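Local structure of tyrosinase (5ZRD) at residues A[181-186]-A[193-198]; A[248-253]-A[325-330]; A[444-449]-A[456-461]. The protein catalyses the oxygen-dependent hydroxylation of monophenols to catechols, and probably their further oxidation to quinones, at a pair of copper ions. One frame throughout, in Å; residues are numbered along the deposited sequence.

Contact 1 of 3, residues A[181-186]-A[193-198]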
loop_
_atom_site.group_PDB
_atom_site.type_symbol
_atom_site.label_atom_id
_atom_site.label_comp_id
_atom_site.label_asym_id
_atom_site.label_seq_id
_atom_site.Cartn_x
_atom_site.Cartn_y
_atom_site.Cartn_z
ATOM N N PRO A 181 30.037 14.385 -26.258
ATOM C CA PRO A 181 30.455 14.535 -24.829
ATOM C C PRO A 181 29.471 15.389 -24.026
ATOM O O PRO A 181 29.818 15.891 -22.966
ATOM C CB PRO A 181 31.779 15.302 -24.932
ATOM C CG PRO A 181 31.466 16.265 -26.056
ATOM C CD PRO A 181 30.636 15.468 -27.052
ATOM N N LEU A 182 28.248 15.512 -24.515
ATOM C CA LEU A 182 27.208 16.361 -23.874
ATOM C C LEU A 182 26.329 15.572 -22.886
ATOM O O LEU A 182 26.228 14.327 -22.924
ATOM C CB LEU A 182 26.329 16.979 -24.964
ATOM C CG LEU A 182 27.041 17.900 -25.957
ATOM C CD1 LEU A 182 26.022 18.622 -26.848
ATOM C CD2 LEU A 182 27.883 18.915 -25.213
ATOM N N SER A 183 25.672 16.354 -22.018
ATOM C CA SER A 183 24.715 15.882 -21.060
ATOM C C SER A 183 23.303 16.363 -21.414
ATOM O O SER A 183 23.076 17.527 -21.837
ATOM C CB SER A 183 25.106 16.344 -19.695
ATOM O OG SER A 183 24.266 15.767 -18.712
ATOM N N GLY A 184 22.326 15.486 -21.201
ATOM C CA GLY A 184 20.926 15.921 -21.328
ATOM C C GLY A 184 20.028 15.456 -20.196
ATOM O O GLY A 184 18.866 15.237 -20.415
ATOM N N LEU A 185 20.521 15.385 -18.978
ATOM C CA LEU A 185 19.658 15.049 -17.840
ATOM C C LEU A 185 19.187 16.376 -17.215
ATOM O O LEU A 185 20.016 17.153 -16.775
ATOM C CB LEU A 185 20.456 14.180 -16.865
ATOM C CG LEU A 185 19.647 13.406 -15.835
ATOM C CD1 LEU A 185 18.924 12.201 -16.462
ATOM C CD2 LEU A 185 20.559 12.951 -14.700
ATOM N N VAL A 186 17.890 16.657 -17.223
ATOM C CA VAL A 186 17.392 18.038 -17.028
ATOM C C VAL A 186 16.127 18.108 -16.137
ATOM O O VAL A 186 15.538 19.193 -15.992
ATOM C CB VAL A 186 17.137 18.699 -18.396
ATOM C CG1 VAL A 186 18.422 18.916 -19.149
ATOM C CG2 VAL A 186 16.161 17.942 -19.276
ATOM N N GLU A 193 21.148 22.178 -13.795
ATOM C CA GLU A 193 22.289 23.004 -13.458
ATOM C C GLU A 193 23.578 22.283 -13.886
ATOM O O GLU A 193 24.365 22.875 -14.633
ATOM C CB GLU A 193 22.286 23.350 -11.966
ATOM C CG GLU A 193 23.450 24.255 -11.563
ATOM C CD GLU A 193 23.383 25.694 -12.062
ATOM O OE1 GLU A 193 23.189 26.597 -11.217
ATOM O OE2 GLU A 193 23.515 25.921 -13.289
ATOM N N GLN A 194 23.767 21.020 -13.467
ATOM C CA GLN A 194 25.022 20.246 -13.772
ATOM C C GLN A 194 25.175 20.054 -15.286
ATOM O O GLN A 194 26.259 20.158 -15.834
ATOM C CB GLN A 194 25.071 18.884 -13.060
ATOM C CG GLN A 194 25.155 18.950 -11.526
ATOM C CD GLN A 194 25.736 20.228 -10.949
ATOM O OE1 GLN A 194 25.019 21.076 -10.402
ATOM N NE2 GLN A 194 27.049 20.387 -11.063
ATOM N N THR A 195 24.072 19.814 -15.958
ATOM C CA THR A 195 24.071 19.720 -17.392
ATOM C C THR A 195 24.583 21.010 -18.049
ATOM O O THR A 195 25.289 20.943 -19.048
ATOM C CB THR A 195 22.657 19.373 -17.864
ATOM O OG1 THR A 195 22.512 17.975 -17.670
ATOM C CG2 THR A 195 22.394 19.726 -19.299
ATOM N N LYS A 196 24.170 22.175 -17.556
ATOM C CA LYS A 196 24.526 23.455 -18.213
ATOM C C LYS A 196 26.023 23.769 -18.022
ATOM O O LYS A 196 26.669 24.230 -18.945
ATOM C CB LYS A 196 23.614 24.581 -17.710
ATOM C CG LYS A 196 22.355 24.750 -18.550
ATOM C CD LYS A 196 21.114 25.098 -17.769
ATOM C CE LYS A 196 21.081 26.524 -17.263
ATOM N NZ LYS A 196 19.721 26.880 -16.791
ATOM N N ILE A 197 26.542 23.477 -16.835
ATOM C CA ILE A 197 27.945 23.655 -16.496
ATOM C C ILE A 197 28.766 22.730 -17.404
ATOM O O ILE A 197 29.587 23.204 -18.194
ATOM C CB ILE A 197 28.172 23.385 -14.992
ATOM C CG1 ILE A 197 27.450 24.421 -14.121
ATOM C CG2 ILE A 197 29.654 23.313 -14.633
ATOM C CD1 ILE A 197 27.429 24.085 -12.621
ATOM N N HIS A 198 28.446 21.435 -17.357
ATOM C CA HIS A 198 29.084 20.403 -18.179
ATOM C C HIS A 198 29.076 20.795 -19.666
ATOM O O HIS A 198 30.138 20.765 -20.347
ATOM C CB HIS A 198 28.451 19.015 -17.943
ATOM C CG HIS A 198 29.056 17.977 -18.824
ATOM N ND1 HIS A 198 30.025 17.088 -18.373
ATOM C CD2 HIS A 198 28.899 17.761 -20.148
ATOM C CE1 HIS A 198 30.408 16.333 -19.386
ATOM N NE2 HIS A 198 29.745 16.751 -20.509
#
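The loop leading into helix 189-200 folds back along that helix, and T195 and H198, one turn apart on the same flank, fasten it by polar bonds. T195 OG1 stands at the centre of a short relay: it accepts from S183 OG at 3.0 Å and donates to L185 O at 2.8 Å, tilted about 28° from the plane of that carbonyl. One hydroxyl thus ties a loop side chain to a loop carbonyl. The T195 methyl, CG2, is anti to the backbone N (chi1 -80° for OG1) and faces the loop backbone, 3.4 Å from S183 O, while brushing V186 CG1. The second fastening is nearly straight. H198 extends its ring from the helix, and NE2 gives its hydrogen to P181 O at 2.6 Å with an N-H...O angle of 171°. The oxygen lies in the ring plane, which probably helps to set the rotation of the imidazole. The case illustrates how a helix can hold an irregular segment by side-chain bonds to its carbonyls. Around it, F202 meets the H198 ring, P181 and L182 rest on N208 of helix 205-221, and G184 pairs through its backbone with N301.

Contact 2 of 3, residues A[248-253]-A[325-330]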
loop_
_atom_site.group_PDB
_atom_site.type_symbol
_atom_site.label_atom_id
_atom_site.label_comp_id
_atom_site.label_asym_id
_atom_site.label_seq_id
_atom_site.Cartn_x
_atom_site.Cartn_y
_atom_site.Cartn_z
ATOM N N PRO A 248 28.485 -20.575 -26.663
ATOM C CA PRO A 248 28.132 -21.949 -27.012
ATOM C C PRO A 248 26.636 -22.270 -27.106
ATOM O O PRO A 248 26.287 -23.315 -27.613
ATOM C CB PRO A 248 28.708 -22.806 -25.864
ATOM C CG PRO A 248 28.729 -21.865 -24.668
ATOM C CD PRO A 248 29.075 -20.515 -25.289
ATOM N N ASN A 249 25.755 -21.460 -26.554
ATOM C CA ASN A 249 24.324 -21.750 -26.681
ATOM C C ASN A 249 23.568 -20.414 -26.631
ATOM O O ASN A 249 24.125 -19.409 -26.219
ATOM C CB ASN A 249 23.856 -22.738 -25.607
ATOM C CG ASN A 249 24.013 -22.221 -24.186
ATOM O OD1 ASN A 249 23.362 -21.253 -23.785
ATOM N ND2 ASN A 249 24.846 -22.885 -23.395
ATOM N N TYR A 250 22.305 -20.423 -27.011
ATOM C CA TYR A 250 21.507 -19.232 -27.109
ATOM C C TYR A 250 21.298 -18.612 -25.717
ATOM O O TYR A 250 21.356 -17.409 -25.562
ATOM C CB TYR A 250 20.151 -19.492 -27.769
ATOM C CG TYR A 250 19.303 -18.250 -27.751
ATOM C CD1 TYR A 250 19.595 -17.182 -28.576
ATOM C CD2 TYR A 250 18.282 -18.091 -26.830
ATOM C CE1 TYR A 250 18.885 -15.988 -28.509
ATOM C CE2 TYR A 250 17.566 -16.907 -26.742
ATOM C CZ TYR A 250 17.867 -15.852 -27.586
ATOM O OH TYR A 250 17.145 -14.702 -27.504
ATOM N N THR A 251 21.064 -19.415 -24.708
ATOM C CA THR A 251 20.833 -18.833 -23.382
ATOM C C THR A 251 21.983 -17.879 -23.007
ATOM O O THR A 251 21.711 -16.735 -22.642
ATOM C CB THR A 251 20.555 -19.907 -22.329
ATOM O OG1 THR A 251 19.426 -20.675 -22.761
ATOM C CG2 THR A 251 20.248 -19.314 -20.973
ATOM N N VAL A 252 23.245 -18.281 -23.159
ATOM C CA VAL A 252 24.314 -17.468 -22.633
ATOM C C VAL A 252 24.786 -16.480 -23.694
ATOM O O VAL A 252 25.429 -15.478 -23.351
ATOM C CB VAL A 252 25.463 -18.321 -22.084
ATOM C CG1 VAL A 252 24.942 -19.230 -20.994
ATOM C CG2 VAL A 252 26.209 -19.102 -23.156
ATOM N N PHE A 253 24.436 -16.748 -24.961
ATOM C CA PHE A 253 24.641 -15.777 -25.996
ATOM C C PHE A 253 23.746 -14.558 -25.754
ATOM O O PHE A 253 24.139 -13.426 -26.056
ATOM C CB PHE A 253 24.345 -16.340 -27.388
ATOM C CG PHE A 253 24.423 -15.333 -28.510
ATOM C CD1 PHE A 253 25.647 -14.873 -28.954
ATOM C CD2 PHE A 253 23.277 -14.781 -29.053
ATOM C CE1 PHE A 253 25.726 -13.941 -29.980
ATOM C CE2 PHE A 253 23.339 -13.830 -30.064
ATOM C CZ PHE A 253 24.568 -13.414 -30.533
ATOM N N ARG A 325 22.288 -8.042 -36.656
ATOM C CA ARG A 325 23.125 -8.716 -37.632
ATOM C C ARG A 325 24.086 -9.698 -36.945
ATOM O O ARG A 325 24.309 -10.834 -37.431
ATOM C CB ARG A 325 23.896 -7.671 -38.430
ATOM C CG ARG A 325 24.686 -8.223 -39.593
ATOM C CD ARG A 325 25.503 -7.112 -40.244
ATOM N NE ARG A 325 26.571 -6.587 -39.406
ATOM C CZ ARG A 325 27.795 -7.088 -39.344
ATOM N NH1 ARG A 325 28.100 -8.118 -40.111
ATOM N NH2 ARG A 325 28.713 -6.555 -38.537
ATOM N N MET A 326 24.644 -9.286 -35.814
ATOM C CA MET A 326 25.553 -10.171 -35.038
ATOM C C MET A 326 24.754 -11.377 -34.518
ATOM O O MET A 326 25.217 -12.501 -34.570
ATOM C CB MET A 326 26.199 -9.412 -33.877
ATOM C CG MET A 326 27.187 -8.341 -34.315
ATOM S SD MET A 326 28.767 -9.054 -34.864
ATOM C CE MET A 326 28.503 -9.180 -36.618
ATOM N N PHE A 327 23.559 -11.137 -34.034
ATOM C CA PHE A 327 22.668 -12.226 -33.637
ATOM C C PHE A 327 22.463 -13.185 -34.820
ATOM O O PHE A 327 22.497 -14.396 -34.651
ATOM C CB PHE A 327 21.363 -11.628 -33.120
ATOM C CG PHE A 327 20.280 -12.594 -32.738
ATOM C CD1 PHE A 327 20.544 -13.929 -32.469
ATOM C CD2 PHE A 327 18.975 -12.160 -32.655
ATOM C CE1 PHE A 327 19.526 -14.802 -32.098
ATOM C CE2 PHE A 327 17.953 -13.027 -32.263
ATOM C CZ PHE A 327 18.242 -14.340 -31.962
ATOM N N TRP A 328 22.294 -12.651 -36.022
ATOM C CA TRP A 328 22.024 -13.476 -37.216
ATOM C C TRP A 328 23.293 -14.239 -37.643
ATOM O O TRP A 328 23.217 -15.410 -38.022
ATOM C CB TRP A 328 21.464 -12.600 -38.356
ATOM C CG TRP A 328 21.209 -13.350 -39.625
ATOM C CD1 TRP A 328 21.867 -13.196 -40.809
ATOM C CD2 TRP A 328 20.254 -14.409 -39.832
ATOM N NE1 TRP A 328 21.391 -14.089 -41.730
ATOM C CE2 TRP A 328 20.395 -14.834 -41.169
ATOM C CE3 TRP A 328 19.318 -15.050 -39.023
ATOM C CZ2 TRP A 328 19.610 -15.838 -41.723
ATOM C CZ3 TRP A 328 18.537 -16.045 -39.571
ATOM C CH2 TRP A 328 18.677 -16.425 -40.907
ATOM N N VAL A 329 24.448 -13.583 -37.550
ATOM C CA VAL A 329 25.713 -14.247 -37.804
ATOM C C VAL A 329 25.938 -15.398 -36.820
ATOM O O VAL A 329 26.408 -16.419 -37.230
ATOM C CB VAL A 329 26.904 -13.280 -37.737
ATOM C CG1 VAL A 329 28.220 -14.039 -37.709
ATOM C CG2 VAL A 329 26.887 -12.301 -38.896
ATOM N N TRP A 330 25.602 -15.226 -35.543
ATOM C CA TRP A 330 25.794 -16.246 -34.567
ATOM C C TRP A 330 24.859 -17.407 -34.904
ATOM O O TRP A 330 25.237 -18.559 -34.727
ATOM C CB TRP A 330 25.544 -15.723 -33.140
ATOM C CG TRP A 330 25.564 -16.789 -32.083
ATOM C CD1 TRP A 330 26.646 -17.238 -31.389
ATOM C CD2 TRP A 330 24.448 -17.575 -31.628
ATOM N NE1 TRP A 330 26.278 -18.228 -30.521
ATOM C CE2 TRP A 330 24.933 -18.450 -30.642
ATOM C CE3 TRP A 330 23.096 -17.640 -31.977
ATOM C CZ2 TRP A 330 24.117 -19.383 -30.019
ATOM C CZ3 TRP A 330 22.273 -18.535 -31.329
ATOM C CH2 TRP A 330 22.787 -19.417 -30.383
#
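M326 meets F253 through its backbone alone, its carbonyl O lying 4.2 Å from F253 CZ at the far end of the phenyl ring. The next residue, F327, turns one side of its ring to two aromatic neighbours. Its CD1 makes an apolar contact with F253 CE2 at 3.7 Å, while CE1, farther out, touches Y250 CE1 at 3.8 Å. The F327 and Y250 rings meet obliquely, planes inclined by 34° and centroids 5.9 Å apart. One turn on, W330 makes the largest single contribution, with F253 close behind. Its five-membered ring lies flat against F253 in a face-to-face stack, centroids 3.9 Å apart and planes 11° from parallel, the two side chains running past one another in opposite senses. CG is anti to the backbone N in both residues (chi1 173° for W330), which sends each ring out toward the opposite helix. F253 CB also sits over the indole, a CH-pi contact. The six-membered half of the indole reaches the start of helix 250-254, where CH2 packs 3.5 Å from Y250 CA and CZ2 lies against the backbone of N249. That asparagine is the N-cap, its OD1 accepting from V252 N. The indole is pinned at its polar edge as well, since W330 NE1 bonds to A247 O. Helix 315-334 thereby carries helix 250-254 on an aromatic surface, and both lean on helix 90-108: Y250 and F327 share P91, and Y250 OH bonds to V88 O just before that helix.

Contact 3 of 3, residues A[444-449]-A[456-461]; sequences KAYASV and TREYYL
Y446 and Y460 form a non-hydrogen-bonded pair in the antiparallel hairpin of strands 441-450 and 456-466, and mark its densely filled end. Their rings meet obliquely, planes 36° apart, with Y446 CE1 3.3 Å from Y460 CD1. K444 bends at chi3 (103°) and lays CE 3.2 Å from Y460 OH. The E458 carboxylate crosses the Y446 ring obliquely from the side opposite Y460, planes 30° apart and OE1 3.6 Å from CD1. On the face bearing A447, V449, R457 and Y459 the contacts across the strands are apolar: V449 CG1 touches the edge of the Y459 ring at CE2, 3.7 Å away. L461 closes the filled end, its N bonded to A445 O at 2.9 Å. Toward the turn the packing thins. R457 N and O pair with V449, but the arginine side chain leads away, and the exposed T456 side chain touches S448 CB through CG2. Backbone bonds serve both ends, A447 and Y459 pairing through N and O between; the filled end adds side-chain bonds, K444 NZ to Y289 O, Y446 OH to G291 O and Y460 OH to Y289 OH. A salt bridge from E458 to R504 probably keeps this carboxylate ionised despite D292 nearby.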
loop_
_atom_site.group_PDB
_atom_site.type_symbol
_atom_site.label_atom_id
_atom_site.label_comp_id
_atom_site.label_asym_id
_atom_site.label_seq_id
_atom_site.Cartn_x
_atom_site.Cartn_y
_atom_site.Cartn_z
ATOM N N LYS A 444 36.595 -1.630 -14.550
ATOM C CA LYS A 444 37.858 -1.847 -15.262
ATOM C C LYS A 444 38.797 -2.570 -14.297
ATOM O O LYS A 444 38.917 -2.155 -13.155
ATOM C CB LYS A 444 38.448 -0.511 -15.716
ATOM C CG LYS A 444 37.825 0.076 -16.972
ATOM C CD LYS A 444 38.525 1.315 -17.438
ATOM C CE LYS A 444 39.432 1.062 -18.620
ATOM N NZ LYS A 444 40.070 2.313 -19.096
ATOM N N ALA A 445 39.361 -3.702 -14.692
ATOM C CA ALA A 445 40.139 -4.508 -13.745
ATOM C C ALA A 445 41.625 -4.396 -14.088
ATOM O O ALA A 445 41.989 -4.378 -15.258
ATOM C CB ALA A 445 39.663 -5.940 -13.745
ATOM N N TYR A 446 42.453 -4.315 -13.047
ATOM C CA TYR A 446 43.904 -4.218 -13.170
ATOM C C TYR A 446 44.599 -5.203 -12.221
ATOM O O TYR A 446 44.127 -5.517 -11.120
ATOM C CB TYR A 446 44.386 -2.798 -12.853
ATOM C CG TYR A 446 43.833 -1.760 -13.781
ATOM C CD1 TYR A 446 44.464 -1.445 -14.968
ATOM C CD2 TYR A 446 42.631 -1.136 -13.509
ATOM C CE1 TYR A 446 43.943 -0.499 -15.845
ATOM C CE2 TYR A 446 42.092 -0.193 -14.372
ATOM C CZ TYR A 446 42.746 0.129 -15.546
ATOM O OH TYR A 446 42.207 1.050 -16.400
ATOM N N ALA A 447 45.762 -5.658 -12.650
ATOM C CA ALA A 447 46.674 -6.407 -11.774
ATOM C C ALA A 447 48.041 -5.691 -11.753
ATOM O O ALA A 447 48.609 -5.316 -12.809
ATOM C CB ALA A 447 46.777 -7.851 -12.239
ATOM N N SER A 448 48.555 -5.445 -10.562
ATOM C CA SER A 448 49.902 -4.893 -10.490
ATOM C C SER A 448 50.826 -5.849 -9.716
ATOM O O SER A 448 50.420 -6.465 -8.700
ATOM C CB SER A 448 49.902 -3.513 -9.908
ATOM O OG SER A 448 49.470 -3.562 -8.570
ATOM N N VAL A 449 52.041 -6.002 -10.263
ATOM C CA VAL A 449 53.071 -6.819 -9.654
ATOM C C VAL A 449 54.352 -5.985 -9.501
ATOM O O VAL A 449 54.852 -5.363 -10.436
ATOM C CB VAL A 449 53.296 -8.163 -10.385
ATOM C CG1 VAL A 449 52.534 -8.294 -11.693
ATOM C CG2 VAL A 449 54.764 -8.498 -10.566
ATOM N N THR A 456 56.994 -1.556 -10.204
ATOM C CA THR A 456 55.592 -2.015 -10.389
ATOM C C THR A 456 55.229 -2.060 -11.885
ATOM O O THR A 456 55.378 -1.070 -12.591
ATOM C CB THR A 456 54.616 -1.151 -9.569
ATOM O OG1 THR A 456 54.961 -1.346 -8.199
ATOM C CG2 THR A 456 53.154 -1.514 -9.736
ATOM N N ARG A 457 54.789 -3.235 -12.356
ATOM C CA ARG A 457 54.119 -3.406 -13.668
ATOM C C ARG A 457 52.595 -3.467 -13.465
ATOM O O ARG A 457 52.110 -4.147 -12.551
ATOM C CB ARG A 457 54.564 -4.705 -14.340
ATOM C CG ARG A 457 55.712 -4.559 -15.319
ATOM C CD ARG A 457 56.379 -5.907 -15.519
ATOM N NE ARG A 457 57.373 -5.891 -16.585
ATOM C CZ ARG A 457 58.604 -5.403 -16.466
ATOM N NH1 ARG A 457 59.031 -4.935 -15.302
ATOM N NH2 ARG A 457 59.394 -5.374 -17.526
ATOM N N GLU A 458 51.841 -2.790 -14.327
ATOM C CA GLU A 458 50.373 -2.873 -14.309
ATOM C C GLU A 458 49.816 -3.667 -15.505
ATOM O O GLU A 458 50.124 -3.392 -16.655
ATOM C CB GLU A 458 49.736 -1.494 -14.330
ATOM C CG GLU A 458 48.461 -1.472 -13.518
ATOM C CD GLU A 458 47.695 -0.173 -13.643
ATOM O OE1 GLU A 458 47.605 0.344 -14.814
ATOM O OE2 GLU A 458 47.206 0.315 -12.572
ATOM N N TYR A 459 48.947 -4.635 -15.233
ATOM C CA TYR A 459 48.288 -5.336 -16.325
ATOM C C TYR A 459 46.815 -4.898 -16.381
ATOM O O TYR A 459 46.107 -4.911 -15.368
ATOM C CB TYR A 459 48.507 -6.842 -16.160
ATOM C CG TYR A 459 49.951 -7.260 -16.285
ATOM C CD1 TYR A 459 50.491 -7.580 -17.518
ATOM C CD2 TYR A 459 50.783 -7.296 -15.178
ATOM C CE1 TYR A 459 51.816 -7.954 -17.645
ATOM C CE2 TYR A 459 52.119 -7.638 -15.288
ATOM C CZ TYR A 459 52.635 -7.980 -16.525
ATOM O OH TYR A 459 53.943 -8.349 -16.646
ATOM N N TYR A 460 46.373 -4.478 -17.565
ATOM C CA TYR A 460 44.979 -4.131 -17.785
ATOM C C TYR A 460 44.237 -5.405 -18.168
ATOM O O TYR A 460 44.570 -5.987 -19.171
ATOM C CB TYR A 460 44.833 -3.017 -18.831
ATOM C CG TYR A 460 43.394 -2.670 -19.115
ATOM C CD1 TYR A 460 42.483 -2.489 -18.085
ATOM C CD2 TYR A 460 42.925 -2.613 -20.421
ATOM C CE1 TYR A 460 41.148 -2.232 -18.349
ATOM C CE2 TYR A 460 41.602 -2.324 -20.701
ATOM C CZ TYR A 460 40.704 -2.151 -19.662
ATOM O OH TYR A 460 39.403 -1.862 -19.964
ATOM N N LEU A 461 43.275 -5.846 -17.354
ATOM C CA LEU A 461 42.587 -7.155 -17.601
ATOM C C LEU A 461 41.304 -6.999 -18.431
ATOM O O LEU A 461 40.801 -7.983 -18.955
ATOM C CB LEU A 461 42.256 -7.755 -16.245
ATOM C CG LEU A 461 43.443 -7.886 -15.285
ATOM C CD1 LEU A 461 43.016 -8.558 -13.995
ATOM C CD2 LEU A 461 44.580 -8.664 -15.932
#

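How the contacts relate
The three contacts follow one another along the chain without touching. Contacts 1 and 2 both belong to the tyrosinase central domain yet lie on opposite sides of the chain's centre, their own centres 37 Å apart. Contact 2 is closest to the catalytic chemistry: the F327 side chain is about 8 Å from that of H94 and the M326 side chain about 8 Å from that of H277, ligands of different coppers, and the M326 side chain is about 12 Å from a copper ion. Helix 315-334 itself supplies H320. Contacts 1 and 3 lie away from the copper site; their nearest atoms are about 16 Å from each other. Together they exemplify polar tethering, aromatic stacking and strand pairing within one enzyme.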